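Local coordinates for protein HAD-superfamily hydrolase, subfamily IA, variant 1 (Ehrlichia chaffeensis, PDB 3KZX) that probably hydrolyses 2-phosphoglycolate to glycolate and phosphate, as a phosphatase of the HAD-like hydrolase superfamily, at residues Q24-I29 / E175-V180; V28-Y33 / E110-L115. All coordinates share one frame; numbering follows the deposited sequence.

Overall arrangement
Read from the N terminus, the chain enters the core of a Rossmann-like HAD domain along strand 27-30, and both contacts start from this strand. Contact 2 comes first in closing: residues 110-115, on helix 108-117, return to cover Val28 and Phe30 after 76 intervening residues, none of them in a strand of the core sheet. Contact 1 closes the longer loop, when residues 175-180 lead into strand 180-184 beside residues 24-29. The shorter loop lies wholly within the longer one; the first segments overlap at Val28 and Ile29, and the contact centres are about 13 Å apart. Together they illustrate how a central parallel strand is secured, edge-on by a neighbouring strand and on one face by a helix.

Contact 1: residues Q24-I29 / E175-V180; sequences QPTAVI and EPSKEV
The opening of two adjacent parallel strands at the centre of a Rossmann-like sheet is the element at work here. Strand 27-30 and strand 180-184 begin side by side, and Ala27 and Val180 form a parallel bridge with their CA atoms 4.9 Å apart. One residue earlier, the backbone N of Thr26 donates to Glu179 O at 2.9 Å. That bond is bent, 135° at the hydrogen, and the donor stands above the carbonyl plane. A CA-H...O contact from Val180 CA to Ala27 O adds to it, and the regular pairing continues through backbone bonds of Ala27 and Ile29 with Phe181 and Ile183.

The hydroxyl of Thr26 is linked through water to the loop. With chi1 at 54°, OG1 sits between its own backbone N and carbonyl carbon, and from there it meets Val180 CG2 at 3.5 Å and lies 2.8 Å from a water. The same water gives a proton to Glu175 O and lies 2.7 Å from Ser177 OG. Ser177 OG also accepts from Glu179 N in an ST turn, within a type I turn running from Ser177 to Val180. Glu179 directs its CB at Thr26, but its bent chain carries the carboxylate elsewhere. Farther along, on the face that carries Ala27 and Val180, the side chain of Ile29 slants across that of Val180, CD1 to CG1 at 3.9 Å; Leu169 and Val165 of helix 163-172 cover this apolar patch.

A tight turn delivering the chain from helix 163-172 into a strand next to the first one is characteristic of the parallel alpha/beta core of HAD hydrolases; here strands 27-30 and 180-184 are the two middle strands of a six-stranded parallel sheet.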
loop_
_atom_site.group_PDB
_atom_site.type_symbol
_atom_site.label_atom_id
_atom_site.label_comp_id
_atom_site.label_asym_id
_atom_site.label_seq_id
_atom_site.Cartn_x
_atom_site.Cartn_y
_atom_site.Cartn_z
ATOM N N GLN A 24 20.739 3.076 -8.988
ATOM C CA GLN A 24 19.360 2.964 -9.403
ATOM C C GLN A 24 18.841 1.597 -8.969
ATOM O O GLN A 24 19.622 0.640 -8.887
ATOM C CB GLN A 24 19.209 3.142 -10.909
ATOM C CG GLN A 24 19.646 1.962 -11.772
ATOM C CD GLN A 24 19.432 2.246 -13.236
ATOM O OE1 GLN A 24 18.748 1.495 -13.951
ATOM N NE2 GLN A 24 19.983 3.351 -13.688
ATOM N N PRO A 25 17.533 1.500 -8.697
ATOM C CA PRO A 25 17.013 0.233 -8.218
ATOM C C PRO A 25 16.948 -0.845 -9.302
ATOM O O PRO A 25 16.664 -0.557 -10.468
ATOM C CB PRO A 25 15.618 0.603 -7.713
ATOM C CG PRO A 25 15.219 1.749 -8.549
ATOM C CD PRO A 25 16.460 2.524 -8.779
ATOM N N THR A 26 17.242 -2.079 -8.907
ATOM C CA THR A 26 17.041 -3.234 -9.768
ATOM C C THR A 26 15.569 -3.663 -9.831
ATOM O O THR A 26 15.152 -4.330 -10.770
ATOM C CB THR A 26 17.868 -4.459 -9.260
ATOM O OG1 THR A 26 17.534 -4.682 -7.869
ATOM C CG2 THR A 26 19.380 -4.223 -9.473
ATOM N N ALA A 27 14.785 -3.316 -8.803
ATOM C CA ALA A 27 13.348 -3.528 -8.801
ATOM C C ALA A 27 12.693 -2.604 -7.778
ATOM O O ALA A 27 13.365 -2.137 -6.843
ATOM C CB ALA A 27 13.023 -5.004 -8.478
ATOM N N VAL A 28 11.416 -2.315 -7.956
ATOM C CA VAL A 28 10.692 -1.482 -6.987
ATOM C C VAL A 28 9.442 -2.251 -6.578
ATOM O O VAL A 28 8.611 -2.587 -7.401
ATOM C CB VAL A 28 10.311 -0.099 -7.535
ATOM C CG1 VAL A 28 9.508 0.737 -6.460
ATOM C CG2 VAL A 28 11.575 0.659 -7.996
ATOM N N ILE A 29 9.320 -2.500 -5.284
ATOM C CA ILE A 29 8.160 -3.177 -4.719
ATOM C C ILE A 29 7.291 -2.126 -4.031
ATOM O O ILE A 29 7.810 -1.268 -3.338
ATOM C CB ILE A 29 8.575 -4.288 -3.717
ATOM C CG1 ILE A 29 9.509 -5.310 -4.391
ATOM C CG2 ILE A 29 7.323 -5.033 -3.190
ATOM C CD1 ILE A 29 10.028 -6.369 -3.442
ATOM N N GLU A 175 17.460 -10.802 -7.586
ATOM C CA GLU A 175 18.038 -11.216 -6.297
ATOM C C GLU A 175 17.704 -10.129 -5.259
ATOM O O GLU A 175 17.700 -8.946 -5.599
ATOM C CB GLU A 175 19.579 -11.375 -6.410
ATOM N N PRO A 176 17.442 -10.519 -3.989
ATOM C CA PRO A 176 17.307 -9.517 -2.942
ATOM C C PRO A 176 18.603 -8.745 -2.721
ATOM O O PRO A 176 19.673 -9.349 -2.696
ATOM C CB PRO A 176 16.981 -10.337 -1.670
ATOM C CG PRO A 176 16.806 -11.713 -2.093
ATOM C CD PRO A 176 17.214 -11.891 -3.504
ATOM N N SER A 177 18.512 -7.427 -2.603
ATOM C CA SER A 177 19.688 -6.598 -2.329
ATOM C C SER A 177 19.200 -5.227 -1.936
ATOM O O SER A 177 18.022 -4.924 -2.059
ATOM C CB SER A 177 20.540 -6.429 -3.593
ATOM O OG SER A 177 19.872 -5.550 -4.526
ATOM N N LYS A 178 20.131 -4.359 -1.573
ATOM C CA LYS A 178 19.801 -3.000 -1.228
ATOM C C LYS A 178 19.463 -2.156 -2.454
ATOM O O LYS A 178 19.101 -0.978 -2.318
ATOM C CB LYS A 178 20.918 -2.392 -0.377
ATOM C CG LYS A 178 21.066 -3.151 1.022
ATOM C CD LYS A 178 19.819 -2.895 1.960
ATOM C CE LYS A 178 19.804 -3.794 3.205
ATOM N NZ LYS A 178 18.563 -3.591 4.087
ATOM N N GLU A 179 19.549 -2.732 -3.654
ATOM C CA GLU A 179 19.016 -2.067 -4.852
ATOM C C GLU A 179 17.550 -2.409 -5.149
ATOM O O GLU A 179 16.950 -1.852 -6.066
ATOM C CB GLU A 179 19.873 -2.392 -6.082
ATOM C CG GLU A 179 21.181 -1.602 -6.128
ATOM C CD GLU A 179 22.181 -2.096 -5.103
ATOM O OE1 GLU A 179 22.553 -3.293 -5.147
ATOM O OE2 GLU A 179 22.592 -1.287 -4.238
ATOM N N VAL A 180 16.976 -3.334 -4.391
ATOM C CA VAL A 180 15.549 -3.549 -4.415
ATOM C C VAL A 180 14.914 -2.564 -3.423
ATOM O O VAL A 180 15.187 -2.608 -2.232
ATOM C CB VAL A 180 15.188 -4.989 -4.035
ATOM C CG1 VAL A 180 13.659 -5.167 -4.008
ATOM C CG2 VAL A 180 15.833 -5.992 -5.058
HETATM O O HOH W 1 18.911 -6.775 -6.730
#

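Contact 2: residues V28-Y33 / E110-L115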
loop_
_atom_site.group_PDB
_atom_site.type_symbol
_atom_site.label_atom_id
_atom_site.label_comp_id
_atom_site.label_asym_id
_atom_site.label_seq_id
_atom_site.Cartn_x
_atom_site.Cartn_y
_atom_site.Cartn_z
ATOM N N VAL A 28 11.416 -2.315 -7.956
ATOM C CA VAL A 28 10.692 -1.482 -6.987
ATOM C C VAL A 28 9.442 -2.251 -6.578
ATOM O O VAL A 28 8.611 -2.587 -7.401
ATOM C CB VAL A 28 10.311 -0.099 -7.535
ATOM C CG1 VAL A 28 9.508 0.737 -6.460
ATOM C CG2 VAL A 28 11.575 0.659 -7.996
ATOM N N ILE A 29 9.320 -2.500 -5.284
ATOM C CA ILE A 29 8.160 -3.177 -4.719
ATOM C C ILE A 29 7.291 -2.126 -4.031
ATOM O O ILE A 29 7.810 -1.268 -3.338
ATOM C CB ILE A 29 8.575 -4.288 -3.717
ATOM C CG1 ILE A 29 9.509 -5.310 -4.391
ATOM C CG2 ILE A 29 7.323 -5.033 -3.190
ATOM C CD1 ILE A 29 10.028 -6.369 -3.442
ATOM N N PHE A 30 5.962 -2.223 -4.215
ATOM C CA PHE A 30 5.003 -1.302 -3.614
ATOM C C PHE A 30 4.038 -2.026 -2.718
ATOM O O PHE A 30 3.598 -3.107 -3.052
ATOM C CB PHE A 30 4.154 -0.611 -4.685
ATOM C CG PHE A 30 4.912 0.345 -5.565
ATOM C CD1 PHE A 30 5.005 1.699 -5.223
ATOM C CD2 PHE A 30 5.531 -0.081 -6.732
ATOM C CE1 PHE A 30 5.681 2.587 -6.013
ATOM C CE2 PHE A 30 6.231 0.833 -7.535
ATOM C CZ PHE A 30 6.291 2.150 -7.179
ATOM N N ASP A 31 3.659 -1.409 -1.612
ATOM C CA ASP A 31 2.470 -1.847 -0.918
ATOM C C ASP A 31 1.273 -1.204 -1.601
ATOM O O ASP A 31 1.431 -0.239 -2.375
ATOM C CB ASP A 31 2.555 -1.404 0.539
ATOM C CG ASP A 31 1.608 -2.196 1.467
ATOM O OD1 ASP A 31 0.820 -3.042 0.996
ATOM O OD2 ASP A 31 1.700 -1.973 2.686
ATOM N N TRP A 32 0.078 -1.738 -1.330
ATOM C CA TRP A 32 -1.135 -1.299 -1.971
ATOM C C TRP A 32 -1.858 -0.258 -1.073
ATOM O O TRP A 32 -1.749 0.955 -1.281
ATOM C CB TRP A 32 -1.991 -2.545 -2.313
ATOM C CG TRP A 32 -3.224 -2.298 -3.050
ATOM C CD1 TRP A 32 -4.499 -2.469 -2.585
ATOM C CD2 TRP A 32 -3.353 -1.787 -4.385
ATOM N NE1 TRP A 32 -5.404 -2.115 -3.551
ATOM C CE2 TRP A 32 -4.726 -1.697 -4.667
ATOM C CE3 TRP A 32 -2.436 -1.399 -5.368
ATOM C CZ2 TRP A 32 -5.213 -1.245 -5.895
ATOM C CZ3 TRP A 32 -2.924 -0.941 -6.590
ATOM C CH2 TRP A 32 -4.303 -0.870 -6.836
ATOM N N TYR A 33 -2.524 -0.718 -0.027
ATOM C CA TYR A 33 -3.308 0.183 0.801
ATOM C C TYR A 33 -2.393 1.159 1.562
ATOM O O TYR A 33 -1.449 0.742 2.188
ATOM C CB TYR A 33 -4.146 -0.589 1.817
ATOM C CG TYR A 33 -5.387 -1.285 1.275
ATOM C CD1 TYR A 33 -6.181 -0.700 0.278
ATOM C CD2 TYR A 33 -5.788 -2.480 1.798
ATOM C CE1 TYR A 33 -7.300 -1.345 -0.195
ATOM C CE2 TYR A 33 -6.939 -3.132 1.350
ATOM C CZ TYR A 33 -7.680 -2.575 0.352
ATOM O OH TYR A 33 -8.829 -3.231 -0.055
ATOM N N GLU A 110 2.129 8.379 -12.388
ATOM C CA GLU A 110 3.335 8.955 -13.007
ATOM C C GLU A 110 4.601 8.191 -12.648
ATOM O O GLU A 110 5.461 7.962 -13.513
ATOM C CB GLU A 110 3.489 10.424 -12.667
ATOM C CG GLU A 110 2.466 11.255 -13.384
ATOM C CD GLU A 110 2.128 12.536 -12.694
ATOM O OE1 GLU A 110 1.094 12.575 -11.989
ATOM O OE2 GLU A 110 2.882 13.504 -12.905
ATOM N N LEU A 111 4.701 7.768 -11.381
ATOM C CA LEU A 111 5.841 6.968 -10.947
ATOM C C LEU A 111 5.869 5.567 -11.556
ATOM O O LEU A 111 6.913 5.102 -12.079
ATOM C CB LEU A 111 5.876 6.908 -9.403
ATOM C CG LEU A 111 6.892 5.950 -8.837
ATOM C CD1 LEU A 111 8.294 6.376 -9.274
ATOM C CD2 LEU A 111 6.759 5.875 -7.274
ATOM N N LEU A 112 4.731 4.870 -11.535
ATOM C CA LEU A 112 4.684 3.572 -12.182
ATOM C C LEU A 112 5.090 3.677 -13.631
ATOM O O LEU A 112 5.878 2.856 -14.138
ATOM C CB LEU A 112 3.277 2.930 -12.063
ATOM C CG LEU A 112 2.745 2.689 -10.632
ATOM C CD1 LEU A 112 1.297 2.270 -10.675
ATOM C CD2 LEU A 112 3.553 1.630 -9.878
ATOM N N ASP A 113 4.574 4.698 -14.315
ATOM C CA ASP A 113 4.817 4.823 -15.728
ATOM C C ASP A 113 6.278 5.173 -16.022
ATOM O O ASP A 113 6.854 4.664 -16.966
ATOM C CB ASP A 113 3.853 5.825 -16.369
ATOM C CG ASP A 113 3.587 5.496 -17.813
ATOM O OD1 ASP A 113 2.978 4.432 -18.108
ATOM O OD2 ASP A 113 4.062 6.277 -18.649
ATOM N N THR A 114 6.877 6.014 -15.197
ATOM C CA THR A 114 8.299 6.307 -15.287
ATOM C C THR A 114 9.143 5.041 -15.094
ATOM O O THR A 114 10.069 4.775 -15.848
ATOM C CB THR A 114 8.687 7.389 -14.257
ATOM O OG1 THR A 114 8.168 8.629 -14.725
ATOM C CG2 THR A 114 10.180 7.557 -14.161
ATOM N N LEU A 115 8.812 4.243 -14.087
ATOM C CA LEU A 115 9.557 3.011 -13.869
ATOM C C LEU A 115 9.423 2.050 -15.059
ATOM O O LEU A 115 10.411 1.468 -15.516
ATOM C CB LEU A 115 9.124 2.351 -12.565
ATOM C CG LEU A 115 9.486 3.156 -11.301
ATOM C CD1 LEU A 115 8.775 2.596 -10.036
ATOM C CD2 LEU A 115 11.064 3.158 -11.097
#
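Phe30 leaves strand 27-30 toward helix 108-117, and its ring is received by three leucines of the helix. CB projects toward the helix, and chi1 of -68°, with CG anti to the carbonyl carbon, carries the ring out among the leucines. Beyond CG, CD2 is the first ring atom to be met, by Leu112 CD2 at 4.1 Å. Farther out CE2 comes within 3.6 Å of the same methyl, which lies over one ring face in a CH-pi contact, 28° off the ring normal. On the other flank CE1 meets Leu111 CD2 at 3.7 Å. At the tip, CZ meets both Leu111 CD2 and Leu115 CD1, each 3.8 Å away; these two methyls approach the ring edge near its plane. Leu115 CD1 also reaches Val28 CG2 at 4.0 Å, so one methyl bridges both strand residues.

Met122 of the adjacent strand 121-126 also meets Leu112 and Leu115, while Phe218 and Ile225 of helix 218-229 touch Leu111 and Leu115. The axes of 28-30 and 110-115 run nearly antiparallel, at 153°, and come within 11.4 Å, with these side chains lying between. Since every touching residue is buried and apolar, the contacts are of dispersion and hydrophobic kind, with one methyl over the ring face and two at its edge.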